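PDB 3CJX: ChrR-like cupin domain-containing protein from Ralstonia eutropha, which is of unknown function but adopts a cupin-like fold resembling the ChrR cupin domain and belongs to a superfamily many of whose members bind a metal ion. Local coordinates for residues H18-K22 with Q149-L153; F50-L56 with Q99-R104; T64-I70 with A86-E92; S71-Y75 with N106-V112. One frame throughout, in Å; residues are numbered along the deposited sequence.

In the fold
Three of the four contacts cluster in the cupin-like barrel, while contact 1 stands apart, its centre about 21 to 25 Å from theirs. Along the chain, residues 18-22 come first and 149-153 last, so contact 1 brackets everything else. Contacts 2 and 4 are closest, about 9 Å between centres; they interleave in sequence and meet where strand 97-101 lies beside strand 73-76. Contact 3, centred about 13 Å from contact 4, pairs strands 65-71 and 88-92 at one edge of the mixed sheet and packs Met67 and Leu90 on the other sheet. Contacts 2 and 4 link the two sheets, whereas contact 1 joins flanking segments outside.

Contact 1: H18-K22 with Q149-L153; sequences HPFLK and QDNGL. With SO4 (sulfate ion), chain I.
Chi1 of Gln149 (-57°) sets CG beside the backbone N and anti to the carbonyl carbon, and from there the extended chain carries its amide to the backbone of Lys22. Asn151 takes the other course: with CG anti to its own N (chi1 -168°), ND2 points at the carbonyl of Pro19. The Gln149 amide grips Lys22 twice. Gln149 OE1 accepts from Lys22 N at 3.0 Å, the N-H arriving on a lone pair in the carbonyl plane and almost straight at 172°, while Gln149 NE2 donates to Lys22 O at 3.0 Å. The two bonds fix the rotation of the amide, whose edge faces the Lys22 backbone. Asn151 ND2 reaches Pro19 O at 2.7 Å, from above the carbonyl plane. At the far end the His18 ring has Leu153 CA over the centre of one face, a CH-pi contact. His18 ND1 donates a hydrogen bond to O4 of a sulfate, probably from the crystallisation liquor, at 2.7 Å; Gly152 N also reaches this oxygen. Between these polar ends Leu21 CG lies 4.0 Å from Leu153 CD1. A Schellman motif at Asp150 ends helix 135-148, making this a loop-to-loop junction on the outside of the cupin-like fold.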
loop_
_atom_site.group_PDB
_atom_site.type_symbol
_atom_site.label_atom_id
_atom_site.label_comp_id
_atom_site.label_asym_id
_atom_site.label_seq_id
_atom_site.Cartn_x
_atom_site.Cartn_y
_atom_site.Cartn_z
ATOM N N HIS A 18 16.141 -6.015 -2.910
ATOM C CA HIS A 18 16.224 -5.513 -1.536
ATOM C C HIS A 18 15.083 -6.097 -0.743
ATOM O O HIS A 18 14.029 -6.371 -1.315
ATOM C CB HIS A 18 16.108 -3.982 -1.489
ATOM C CG HIS A 18 17.138 -3.277 -2.312
ATOM N ND1 HIS A 18 18.418 -3.033 -1.860
ATOM C CD2 HIS A 18 17.093 -2.809 -3.581
ATOM C CE1 HIS A 18 19.111 -2.428 -2.811
ATOM N NE2 HIS A 18 18.329 -2.276 -3.865
ATOM N N PRO A 19 15.267 -6.279 0.574
ATOM C CA PRO A 19 14.155 -6.798 1.355
ATOM C C PRO A 19 13.068 -5.759 1.539
ATOM O O PRO A 19 13.341 -4.572 1.456
ATOM C CB PRO A 19 14.791 -7.131 2.706
ATOM C CG PRO A 19 15.997 -6.311 2.797
ATOM C CD PRO A 19 16.457 -6.022 1.401
ATOM N N PHE A 20 11.840 -6.212 1.770
ATOM C CA PHE A 20 10.725 -5.301 2.012
ATOM C C PHE A 20 10.940 -4.562 3.332
ATOM O O PHE A 20 11.641 -5.035 4.228
ATOM C CB PHE A 20 9.388 -6.056 2.068
ATOM C CG PHE A 20 8.779 -6.363 0.719
ATOM C CD1 PHE A 20 9.533 -6.882 -0.320
ATOM C CD2 PHE A 20 7.414 -6.193 0.516
ATOM C CE1 PHE A 20 8.938 -7.178 -1.547
ATOM C CE2 PHE A 20 6.819 -6.494 -0.706
ATOM C CZ PHE A 20 7.585 -6.991 -1.734
ATOM N N LEU A 21 10.350 -3.377 3.419
ATOM C CA LEU A 21 10.369 -2.606 4.647
ATOM C C LEU A 21 9.382 -3.334 5.560
ATOM O O LEU A 21 8.260 -3.628 5.151
ATOM C CB LEU A 21 9.924 -1.168 4.374
ATOM C CG LEU A 21 10.787 -0.401 3.368
ATOM C CD1 LEU A 21 10.225 0.995 3.111
ATOM C CD2 LEU A 21 12.227 -0.347 3.887
ATOM N N LYS A 22 9.795 -3.649 6.779
ATOM C CA LYS A 22 8.959 -4.438 7.681
ATOM C C LYS A 22 8.060 -3.642 8.623
ATOM O O LYS A 22 8.411 -2.547 9.063
ATOM C CB LYS A 22 9.827 -5.415 8.461
ATOM C CG LYS A 22 10.730 -6.248 7.525
ATOM C CD LYS A 22 10.861 -7.681 7.969
ATOM C CE LYS A 22 11.386 -8.658 6.881
ATOM N NZ LYS A 22 12.073 -8.081 5.674
ATOM N N GLN A 149 15.876 0.471 9.425
ATOM C CA GLN A 149 16.127 -0.925 9.036
ATOM C C GLN A 149 17.373 -1.109 8.153
ATOM O O GLN A 149 17.667 -2.232 7.697
ATOM C CB GLN A 149 14.902 -1.502 8.324
ATOM C CG GLN A 149 13.637 -1.435 9.151
ATOM C CD GLN A 149 12.430 -2.022 8.449
ATOM O OE1 GLN A 149 12.539 -2.723 7.435
ATOM N NE2 GLN A 149 11.258 -1.734 8.989
ATOM N N ASP A 150 18.087 -0.007 7.904
ATOM C CA ASP A 150 19.313 -0.017 7.118
ATOM C C ASP A 150 19.093 -0.646 5.732
ATOM O O ASP A 150 19.914 -1.412 5.233
ATOM C CB ASP A 150 20.393 -0.754 7.913
ATOM C CG ASP A 150 21.743 -0.749 7.227
ATOM O OD1 ASP A 150 22.019 0.180 6.433
ATOM O OD2 ASP A 150 22.525 -1.693 7.487
ATOM N N ASN A 151 17.968 -0.311 5.114
ATOM C CA ASN A 151 17.603 -0.875 3.828
ATOM C C ASN A 151 18.126 0.050 2.742
ATOM O O ASN A 151 17.913 1.264 2.812
ATOM C CB ASN A 151 16.081 -1.019 3.758
ATOM C CG ASN A 151 15.621 -1.863 2.591
ATOM O OD1 ASN A 151 16.102 -1.716 1.475
ATOM N ND2 ASN A 151 14.678 -2.755 2.850
ATOM N N GLY A 152 18.789 -0.521 1.735
ATOM C CA GLY A 152 19.393 0.254 0.638
ATOM C C GLY A 152 18.553 0.340 -0.619
ATOM O O GLY A 152 19.078 0.440 -1.718
ATOM N N LEU A 153 17.241 0.333 -0.429
ATOM C CA LEU A 153 16.249 0.412 -1.497
ATOM C C LEU A 153 16.034 1.845 -1.982
ATOM O O LEU A 153 16.381 2.803 -1.290
ATOM C CB LEU A 153 14.962 -0.237 -0.962
ATOM C CG LEU A 153 13.525 0.229 -1.005
ATOM C CD1 LEU A 153 12.821 -0.745 -0.102
ATOM C CD2 LEU A 153 13.299 1.639 -0.501
HETATM S S SO4 I . 19.919 -4.121 1.149
HETATM O O1 SO4 I . 19.126 -4.131 2.381
HETATM O O2 SO4 I . 19.463 -5.135 0.191
HETATM O O3 SO4 I . 21.328 -4.374 1.465
HETATM O O4 SO4 I . 19.763 -2.812 0.523
#

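Contact 2: F50-L56 with Q99-R104; sequences FAPGLTL and QFNTPR
Thr102 OG1 works in both directions, donating to Ala51 O at 2.6 Å and accepting from Leu54 N at 2.8 Å, so one hydroxyl holds two points of the turn at residues 51-54. That turn joins two strands of the cupin-like barrel and lies against the end of strand 97-101. Chi1 of 48° places OG1 between the backbone N and carbonyl carbon of Thr102, facing the turn. In the backbone, Thr102 N donates to Leu54 O, and Leu56 N to Phe100 O, either side of a single bridge between Thr55 and Asn101. Farther along, Gln99 NE2 meets Leu56 O at 2.8 Å, nearly in line with the carbonyl bond, and Thr55 OG1 donates to Asn101 OD1 at 2.7 Å in the carbonyl plane. The other amide atoms, Gln99 OE1 and Asn101 ND2, hydrogen-bond to Thr77 OG1. Gly53, at positive phi, gives a weak bond to Pro103 O. Beneath this polar layer the side chains turn inward. Leu56 and Phe100 run side by side, with CD1 of Leu56 3.6 Å from CD1 of Phe100. Phe50 and Phe100 meet obliquely, their planes at 38°, and Phe100 CZ sits over the centre of the Phe50 ring, 3.6 Å from Phe50 CD2.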
loop_
_atom_site.group_PDB
_atom_site.type_symbol
_atom_site.label_atom_id
_atom_site.label_comp_id
_atom_site.label_asym_id
_atom_site.label_seq_id
_atom_site.Cartn_x
_atom_site.Cartn_y
_atom_site.Cartn_z
ATOM N N PHE A 50 1.627 -9.494 2.860
ATOM C CA PHE A 50 0.853 -9.701 4.065
ATOM C C PHE A 50 0.987 -11.077 4.690
ATOM O O PHE A 50 0.929 -12.095 4.004
ATOM C CB PHE A 50 -0.604 -9.469 3.764
ATOM C CG PHE A 50 -0.916 -8.085 3.310
ATOM C CD1 PHE A 50 -1.123 -7.078 4.231
ATOM C CD2 PHE A 50 -1.068 -7.810 1.974
ATOM C CE1 PHE A 50 -1.444 -5.816 3.826
ATOM C CE2 PHE A 50 -1.386 -6.537 1.551
ATOM C CZ PHE A 50 -1.576 -5.537 2.480
ATOM N N ALA A 51 1.137 -11.078 6.009
ATOM C CA ALA A 51 1.250 -12.285 6.783
ATOM C C ALA A 51 -0.140 -12.872 6.962
ATOM O O ALA A 51 -1.135 -12.145 6.862
ATOM C CB ALA A 51 1.857 -11.953 8.144
ATOM N N PRO A 52 -0.225 -14.188 7.211
ATOM C CA PRO A 52 -1.524 -14.796 7.470
ATOM C C PRO A 52 -2.166 -14.309 8.762
ATOM O O PRO A 52 -1.480 -13.866 9.665
ATOM C CB PRO A 52 -1.187 -16.281 7.638
ATOM C CG PRO A 52 0.152 -16.472 7.030
ATOM C CD PRO A 52 0.863 -15.183 7.228
ATOM N N GLY A 53 -3.486 -14.396 8.833
ATOM C CA GLY A 53 -4.237 -14.049 10.026
ATOM C C GLY A 53 -4.409 -12.575 10.352
ATOM O O GLY A 53 -4.668 -12.221 11.502
ATOM N N LEU A 54 -4.283 -11.705 9.368
ATOM C CA LEU A 54 -4.428 -10.281 9.647
ATOM C C LEU A 54 -5.826 -9.766 9.414
ATOM O O LEU A 54 -6.543 -10.238 8.547
ATOM C CB LEU A 54 -3.486 -9.433 8.802
ATOM C CG LEU A 54 -1.991 -9.653 9.011
ATOM C CD1 LEU A 54 -1.260 -8.590 8.211
ATOM C CD2 LEU A 54 -1.593 -9.619 10.506
ATOM N N THR A 55 -6.195 -8.804 10.243
ATOM C CA THR A 55 -7.443 -8.075 10.134
ATOM C C THR A 55 -7.087 -6.615 10.348
ATOM O O THR A 55 -6.846 -6.185 11.460
ATOM C CB THR A 55 -8.446 -8.518 11.172
ATOM O OG1 THR A 55 -8.859 -9.838 10.850
ATOM C CG2 THR A 55 -9.658 -7.610 11.161
ATOM N N LEU A 56 -7.006 -5.865 9.269
ATOM C CA LEU A 56 -6.651 -4.457 9.362
ATOM C C LEU A 56 -7.856 -3.633 9.779
ATOM O O LEU A 56 -8.977 -4.142 9.828
ATOM C CB LEU A 56 -6.094 -3.966 8.026
ATOM C CG LEU A 56 -4.828 -4.680 7.567
ATOM C CD1 LEU A 56 -4.496 -4.210 6.167
ATOM C CD2 LEU A 56 -3.680 -4.455 8.551
ATOM N N GLN A 99 -12.888 -3.735 5.093
ATOM C CA GLN A 99 -11.881 -4.225 6.031
ATOM C C GLN A 99 -11.108 -5.435 5.490
ATOM O O GLN A 99 -11.669 -6.512 5.320
ATOM C CB GLN A 99 -12.559 -4.601 7.344
ATOM C CG GLN A 99 -11.614 -5.207 8.343
ATOM C CD GLN A 99 -12.228 -5.398 9.690
ATOM O OE1 GLN A 99 -13.330 -5.940 9.828
ATOM N NE2 GLN A 99 -11.499 -4.978 10.715
ATOM N N PHE A 100 -9.810 -5.234 5.297
ATOM C CA PHE A 100 -8.889 -6.224 4.750
ATOM C C PHE A 100 -8.626 -7.334 5.771
ATOM O O PHE A 100 -8.414 -7.065 6.953
ATOM C CB PHE A 100 -7.569 -5.512 4.373
ATOM C CG PHE A 100 -6.564 -6.370 3.664
ATOM C CD1 PHE A 100 -5.608 -7.085 4.379
ATOM C CD2 PHE A 100 -6.530 -6.419 2.281
ATOM C CE1 PHE A 100 -4.666 -7.860 3.729
ATOM C CE2 PHE A 100 -5.598 -7.193 1.616
ATOM C CZ PHE A 100 -4.660 -7.909 2.327
ATOM N N ASN A 101 -8.651 -8.574 5.303
ATOM C CA ASN A 101 -8.345 -9.721 6.127
ATOM C C ASN A 101 -7.507 -10.715 5.338
ATOM O O ASN A 101 -7.759 -10.909 4.142
ATOM C CB ASN A 101 -9.611 -10.491 6.514
ATOM C CG ASN A 101 -10.564 -9.702 7.392
ATOM O OD1 ASN A 101 -10.432 -9.685 8.620
ATOM N ND2 ASN A 101 -11.592 -9.136 6.774
ATOM N N THR A 102 -6.514 -11.320 5.994
ATOM C CA THR A 102 -5.817 -12.465 5.425
ATOM C C THR A 102 -6.245 -13.601 6.325
ATOM O O THR A 102 -6.042 -13.530 7.536
ATOM C CB THR A 102 -4.274 -12.386 5.401
ATOM O OG1 THR A 102 -3.769 -11.987 6.680
ATOM C CG2 THR A 102 -3.798 -11.435 4.321
ATOM N N PRO A 103 -6.860 -14.641 5.753
ATOM C CA PRO A 103 -7.247 -15.794 6.576
ATOM C C PRO A 103 -6.095 -16.387 7.370
ATOM O O PRO A 103 -4.976 -16.448 6.863
ATOM C CB PRO A 103 -7.690 -16.840 5.543
ATOM C CG PRO A 103 -8.048 -16.061 4.323
ATOM C CD PRO A 103 -7.215 -14.819 4.328
ATOM N N ARG A 104 -6.375 -16.854 8.587
ATOM C CA ARG A 104 -5.351 -17.529 9.391
ATOM C C ARG A 104 -4.809 -18.775 8.691
ATOM O O ARG A 104 -3.662 -19.169 8.917
ATOM C CB ARG A 104 -5.899 -17.965 10.744
ATOM C CG ARG A 104 -4.786 -18.394 11.689
ATOM C CD ARG A 104 -5.233 -18.633 13.124
ATOM N NE ARG A 104 -6.116 -19.784 13.298
ATOM C CZ ARG A 104 -6.616 -20.167 14.472
ATOM N NH1 ARG A 104 -6.335 -19.497 15.589
ATOM N NH2 ARG A 104 -7.408 -21.224 14.527
#

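Contact 3: T64-I70 with A86-E92; sequences TVHMYTI and AGCYLYE
Ala86 opens residues 86-92 by setting CB against Ile70 O. Gly87 follows at positive phi; Gly87 N donates to Thr69 O at 3.0 Å, and Tyr68 leans out across it so that the phenol oxygen lies over Gly87 CA. Cys88 then accepts from Thr69 N, and from here the strands run antiparallel, their directions 165° apart. Tyr89 sits opposite Tyr68 in a non-hydrogen-bonded pair. Its CG is anti to the backbone N, which sends the ring along the sheet to His66, where Tyr89 OH and His66 ND1 share a hydrogen bond of 2.8 Å, near the plane of both rings. Leu90 turns to the other face, and its backbone exchanges two bonds with Met67, a selenomethionine; both residues pack on Trp74 and Tyr76 of the opposing sheet. Tyr91 returns to the side of His66 and presents its ring edge to the imidazole face in an offset edge-to-face contact, centroids 5.5 Å apart and planes at 65°. Glu92 closes the ladder, Val65 N to Glu92 O and Glu92 N to Val65 O, each 2.9 Å, and its carboxylate reaches inward to His98. The spacing from Gly87 to His98 is consistent with the second conserved cupin sequence motif. With strand 88-92 outermost in the mixed sheet, this antiparallel pair forms an edge of the cupin-like barrel, polar aromatics outside and Val65, Met67, Leu90 and Glu92 inside.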
loop_
_atom_site.group_PDB
_atom_site.type_symbol
_atom_site.label_atom_id
_atom_site.label_comp_id
_atom_site.label_asym_id
_atom_site.label_seq_id
_atom_site.Cartn_x
_atom_site.Cartn_y
_atom_site.Cartn_z
ATOM N N THR A 64 -9.780 6.264 -5.837
ATOM C CA THR A 64 -9.873 4.872 -6.302
ATOM C C THR A 64 -8.745 3.975 -5.825
ATOM O O THR A 64 -7.698 4.455 -5.430
ATOM C CB THR A 64 -9.914 4.750 -7.850
ATOM O OG1 THR A 64 -8.668 5.170 -8.405
ATOM C CG2 THR A 64 -11.073 5.563 -8.454
ATOM N N VAL A 65 -9.000 2.672 -5.821
ATOM C CA VAL A 65 -7.977 1.660 -5.508
ATOM C C VAL A 65 -8.008 0.586 -6.574
ATOM O O VAL A 65 -9.062 0.008 -6.848
ATOM C CB VAL A 65 -8.187 0.914 -4.185
ATOM C CG1 VAL A 65 -7.093 -0.113 -4.010
ATOM C CG2 VAL A 65 -8.205 1.866 -2.993
ATOM N N HIS A 66 -6.854 0.368 -7.195
ATOM C CA HIS A 66 -6.639 -0.698 -8.185
ATOM C C HIS A 66 -5.703 -1.708 -7.540
ATOM O O HIS A 66 -4.583 -1.382 -7.172
ATOM C CB HIS A 66 -5.992 -0.172 -9.451
ATOM C CG HIS A 66 -6.856 0.757 -10.225
ATOM N ND1 HIS A 66 -7.712 0.316 -11.206
ATOM C CD2 HIS A 66 -6.977 2.102 -10.191
ATOM C CE1 HIS A 66 -8.345 1.352 -11.730
ATOM N NE2 HIS A 66 -7.909 2.449 -11.138
HETATM N N MSE A 67 -6.157 -2.938 -7.411
HETATM C CA MSE A 67 -5.349 -3.939 -6.730
HETATM C C MSE A 67 -5.327 -5.279 -7.429
HETATM O O MSE A 67 -6.365 -5.796 -7.826
HETATM C CB MSE A 67 -5.833 -4.080 -5.294
HETATM C CG MSE A 67 -5.221 -5.220 -4.520
HETATM SE SE MSE A 67 -4.899 -4.716 -2.692
HETATM C CE MSE A 67 -6.484 -3.567 -2.470
ATOM N N TYR A 68 -4.109 -5.808 -7.561
ATOM C CA TYR A 68 -3.868 -7.084 -8.173
ATOM C C TYR A 68 -3.153 -7.984 -7.190
ATOM O O TYR A 68 -2.076 -7.637 -6.667
ATOM C CB TYR A 68 -3.012 -6.923 -9.424
ATOM C CG TYR A 68 -2.753 -8.215 -10.183
ATOM C CD1 TYR A 68 -3.694 -8.716 -11.077
ATOM C CD2 TYR A 68 -1.556 -8.904 -10.029
ATOM C CE1 TYR A 68 -3.459 -9.872 -11.788
ATOM C CE2 TYR A 68 -1.304 -10.063 -10.733
ATOM C CZ TYR A 68 -2.260 -10.553 -11.604
ATOM O OH TYR A 68 -2.016 -11.705 -12.308
ATOM N N THR A 69 -3.757 -9.145 -6.966
ATOM C CA THR A 69 -3.196 -10.140 -6.083
ATOM C C THR A 69 -2.318 -11.075 -6.879
ATOM O O THR A 69 -2.783 -11.766 -7.781
ATOM C CB THR A 69 -4.286 -10.950 -5.431
ATOM O OG1 THR A 69 -5.150 -10.063 -4.720
ATOM C CG2 THR A 69 -3.687 -11.983 -4.477
ATOM N N ILE A 70 -1.042 -11.100 -6.539
ATOM C CA ILE A 70 -0.086 -11.958 -7.233
ATOM C C ILE A 70 -0.229 -13.379 -6.653
ATOM O O ILE A 70 -0.343 -14.372 -7.376
ATOM C CB ILE A 70 1.357 -11.390 -7.072
ATOM C CG1 ILE A 70 1.418 -9.942 -7.627
ATOM C CG2 ILE A 70 2.420 -12.322 -7.728
ATOM C CD1 ILE A 70 2.554 -9.069 -7.065
ATOM N N ALA A 86 -4.576 -15.617 -6.451
ATOM C CA ALA A 86 -3.662 -15.415 -7.590
ATOM C C ALA A 86 -4.348 -15.023 -8.892
ATOM O O ALA A 86 -5.265 -15.687 -9.356
ATOM C CB ALA A 86 -2.829 -16.681 -7.805
ATOM N N GLY A 87 -3.906 -13.923 -9.480
ATOM C CA GLY A 87 -4.478 -13.445 -10.729
ATOM C C GLY A 87 -5.746 -12.630 -10.578
ATOM O O GLY A 87 -6.348 -12.262 -11.591
ATOM N N CYS A 88 -6.167 -12.335 -9.346
ATOM C CA CYS A 88 -7.378 -11.534 -9.161
ATOM C C CYS A 88 -7.129 -10.025 -9.154
ATOM O O CYS A 88 -6.149 -9.541 -8.598
ATOM C CB CYS A 88 -8.091 -11.925 -7.871
ATOM S SG CYS A 88 -8.738 -13.625 -7.907
ATOM N N TYR A 89 -8.023 -9.298 -9.785
ATOM C CA TYR A 89 -7.986 -7.845 -9.790
ATOM C C TYR A 89 -9.255 -7.321 -9.114
ATOM O O TYR A 89 -10.311 -7.938 -9.160
ATOM C CB TYR A 89 -7.866 -7.310 -11.213
ATOM C CG TYR A 89 -8.242 -5.862 -11.368
ATOM C CD1 TYR A 89 -7.333 -4.853 -11.118
ATOM C CD2 TYR A 89 -9.511 -5.504 -11.794
ATOM C CE1 TYR A 89 -7.683 -3.535 -11.270
ATOM C CE2 TYR A 89 -9.866 -4.187 -11.957
ATOM C CZ TYR A 89 -8.954 -3.213 -11.693
ATOM O OH TYR A 89 -9.342 -1.929 -11.838
ATOM N N LEU A 90 -9.114 -6.183 -8.460
ATOM C CA LEU A 90 -10.208 -5.498 -7.794
ATOM C C LEU A 90 -10.130 -4.002 -8.041
ATOM O O LEU A 90 -9.083 -3.403 -7.873
ATOM C CB LEU A 90 -10.106 -5.703 -6.281
ATOM C CG LEU A 90 -11.077 -4.874 -5.445
ATOM C CD1 LEU A 90 -12.471 -5.449 -5.623
ATOM C CD2 LEU A 90 -10.653 -4.874 -3.995
ATOM N N TYR A 91 -11.251 -3.415 -8.424
ATOM C CA TYR A 91 -11.385 -1.968 -8.529
ATOM C C TYR A 91 -12.279 -1.577 -7.372
ATOM O O TYR A 91 -13.359 -2.144 -7.208
ATOM C CB TYR A 91 -12.042 -1.543 -9.823
ATOM C CG TYR A 91 -12.533 -0.112 -9.804
ATOM C CD1 TYR A 91 -11.702 0.938 -10.168
ATOM C CD2 TYR A 91 -13.837 0.185 -9.438
ATOM C CE1 TYR A 91 -12.159 2.254 -10.159
ATOM C CE2 TYR A 91 -14.301 1.490 -9.416
ATOM C CZ TYR A 91 -13.463 2.529 -9.779
ATOM O OH TYR A 91 -13.963 3.831 -9.758
ATOM N N GLU A 92 -11.832 -0.629 -6.560
ATOM C CA GLU A 92 -12.626 -0.153 -5.435
ATOM C C GLU A 92 -12.811 1.363 -5.663
ATOM O O GLU A 92 -11.829 2.086 -5.820
ATOM C CB GLU A 92 -11.845 -0.399 -4.156
ATOM C CG GLU A 92 -12.644 -0.967 -3.006
ATOM C CD GLU A 92 -11.825 -0.954 -1.700
ATOM O OE1 GLU A 92 -10.563 -0.928 -1.797
ATOM O OE2 GLU A 92 -12.427 -0.962 -0.587
#

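Contact 4: S71-Y75 with N106-V112; sequences SGCWY and NEGQTEV
Trp74 meets Thr110 at the rim of its indole: Thr110 CG2 lies near the ring plane, 3.8 Å from Trp74 CD1, while Val112 CG1 comes in obliquely, 3.9 Å from Trp74 NE1. The ring of Phe100 stacks on the indole, and Trp74 NE1 is hydrogen-bonded to Thr69 OG1; both help to hold the indole in place. The other flat group, the Asn106 amide, holds Cys73 O close to its own plane: Asn106 ND2 donates to Cys73 O at 2.9 Å, the N-H...O angle 153°. OD1 of the same amide lies against Cys73 CB. Thr110 OG1 also stands 3.0 Å from Cys73 O, brought there by a chi1 of -68° that sets it beside its own backbone N. Ser71 and Glu111 form an antiparallel hydrogen-bonded pair: Glu111 N reaches Ser71 O at 2.9 Å, whereas the return bond from Ser71 N to Glu111 O is long and weak. Gly72, with backbone angles suited to glycine, bends the chain away directly afterwards. Glu111 gives its carboxylate to Arg47 and Ser49. The bend therefore lets one chain serve two sheets, pairing with strand 110-117 as strand 65-71 ends and leaving as strand 73-76 between strands 84-85 and 97-101.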
loop_
_atom_site.group_PDB
_atom_site.type_symbol
_atom_site.label_atom_id
_atom_site.label_comp_id
_atom_site.label_asym_id
_atom_site.label_seq_id
_atom_site.Cartn_x
_atom_site.Cartn_y
_atom_site.Cartn_z
ATOM N N SER A 71 -0.248 -13.464 -5.330
ATOM C CA SER A 71 -0.382 -14.741 -4.681
ATOM C C SER A 71 -0.990 -14.594 -3.304
ATOM O O SER A 71 -1.109 -13.498 -2.760
ATOM C CB SER A 71 0.974 -15.464 -4.611
ATOM O OG SER A 71 1.963 -14.642 -4.040
ATOM N N GLY A 72 -1.401 -15.733 -2.774
ATOM C CA GLY A 72 -1.995 -15.829 -1.457
ATOM C C GLY A 72 -3.498 -15.739 -1.499
ATOM O O GLY A 72 -4.134 -16.180 -2.452
ATOM N N CYS A 73 -4.056 -15.176 -0.433
ATOM C CA CYS A 73 -5.482 -15.004 -0.314
ATOM C C CYS A 73 -5.850 -13.894 0.672
ATOM O O CYS A 73 -5.211 -13.726 1.725
ATOM C CB CYS A 73 -6.132 -16.311 0.136
ATOM S SG CYS A 73 -7.902 -16.111 0.514
ATOM N N TRP A 74 -6.876 -13.128 0.316
ATOM C CA TRP A 74 -7.406 -12.107 1.204
ATOM C C TRP A 74 -8.843 -11.797 0.838
ATOM O O TRP A 74 -9.288 -12.083 -0.278
ATOM C CB TRP A 74 -6.568 -10.847 1.180
ATOM C CG TRP A 74 -6.643 -10.029 -0.082
ATOM C CD1 TRP A 74 -5.788 -10.082 -1.144
ATOM C CD2 TRP A 74 -7.590 -8.995 -0.381
ATOM N NE1 TRP A 74 -6.161 -9.169 -2.088
ATOM C CE2 TRP A 74 -7.261 -8.489 -1.647
ATOM C CE3 TRP A 74 -8.686 -8.456 0.298
ATOM C CZ2 TRP A 74 -7.975 -7.458 -2.249
ATOM C CZ3 TRP A 74 -9.407 -7.431 -0.304
ATOM C CH2 TRP A 74 -9.053 -6.948 -1.566
ATOM N N TYR A 75 -9.577 -11.239 1.791
ATOM C CA TYR A 75 -10.977 -10.901 1.574
ATOM C C TYR A 75 -11.419 -9.753 2.466
ATOM O O TYR A 75 -10.799 -9.460 3.491
ATOM C CB TYR A 75 -11.855 -12.112 1.869
ATOM C CG TYR A 75 -11.858 -12.507 3.327
ATOM C CD1 TYR A 75 -10.846 -13.316 3.848
ATOM C CD2 TYR A 75 -12.859 -12.061 4.194
ATOM C CE1 TYR A 75 -10.825 -13.664 5.182
ATOM C CE2 TYR A 75 -12.835 -12.392 5.531
ATOM C CZ TYR A 75 -11.814 -13.204 6.017
ATOM O OH TYR A 75 -11.768 -13.569 7.345
ATOM N N ASN A 106 -3.950 -19.242 5.606
ATOM C CA ASN A 106 -3.023 -19.083 4.487
ATOM C C ASN A 106 -1.717 -19.772 4.870
ATOM O O ASN A 106 -1.261 -19.604 6.004
ATOM C CB ASN A 106 -2.723 -17.603 4.201
ATOM C CG ASN A 106 -3.908 -16.846 3.642
ATOM O OD1 ASN A 106 -4.990 -17.394 3.476
ATOM N ND2 ASN A 106 -3.706 -15.572 3.357
ATOM N N GLU A 107 -1.118 -20.546 3.963
ATOM C CA GLU A 107 0.142 -21.198 4.292
ATOM C C GLU A 107 1.304 -20.200 4.213
ATOM O O GLU A 107 2.319 -20.391 4.871
ATOM C CB GLU A 107 0.381 -22.424 3.403
ATOM C CG GLU A 107 1.378 -23.460 3.979
ATOM C CD GLU A 107 0.864 -24.208 5.200
ATOM O OE1 GLU A 107 -0.229 -23.882 5.716
ATOM O OE2 GLU A 107 1.563 -25.144 5.639
ATOM N N GLY A 108 1.143 -19.132 3.443
ATOM C CA GLY A 108 2.192 -18.141 3.347
ATOM C C GLY A 108 1.752 -16.700 3.189
ATOM O O GLY A 108 0.666 -16.296 3.611
ATOM N N GLN A 109 2.626 -15.928 2.565
ATOM C CA GLN A 109 2.396 -14.523 2.395
ATOM C C GLN A 109 1.418 -14.302 1.280
ATOM O O GLN A 109 1.353 -15.085 0.336
ATOM C CB GLN A 109 3.699 -13.803 2.045
ATOM C CG GLN A 109 4.757 -13.852 3.128
ATOM C CD GLN A 109 4.364 -13.078 4.337
ATOM O OE1 GLN A 109 4.124 -13.644 5.391
ATOM N NE2 GLN A 109 4.235 -11.767 4.180
ATOM N N THR A 110 0.661 -13.224 1.403
ATOM C CA THR A 110 -0.267 -12.792 0.393
ATOM C C THR A 110 0.422 -11.585 -0.211
ATOM O O THR A 110 0.728 -10.621 0.495
ATOM C CB THR A 110 -1.625 -12.446 1.012
ATOM O OG1 THR A 110 -2.240 -13.652 1.502
ATOM C CG2 THR A 110 -2.538 -11.798 -0.002
ATOM N N GLU A 111 0.688 -11.652 -1.512
ATOM C CA GLU A 111 1.416 -10.609 -2.230
ATOM C C GLU A 111 0.523 -9.790 -3.159
ATOM O O GLU A 111 -0.120 -10.353 -4.067
ATOM C CB GLU A 111 2.520 -11.265 -3.078
ATOM C CG GLU A 111 3.552 -12.093 -2.305
ATOM C CD GLU A 111 4.423 -11.265 -1.375
ATOM O OE1 GLU A 111 4.313 -10.031 -1.377
ATOM O OE2 GLU A 111 5.240 -11.845 -0.639
ATOM N N VAL A 112 0.495 -8.468 -2.982
ATOM C CA VAL A 112 -0.336 -7.632 -3.864
ATOM C C VAL A 112 0.420 -6.443 -4.435
ATOM O O VAL A 112 1.456 -6.036 -3.919
ATOM C CB VAL A 112 -1.576 -7.095 -3.142
ATOM C CG1 VAL A 112 -2.373 -8.234 -2.511
ATOM C CG2 VAL A 112 -1.162 -6.108 -2.092
#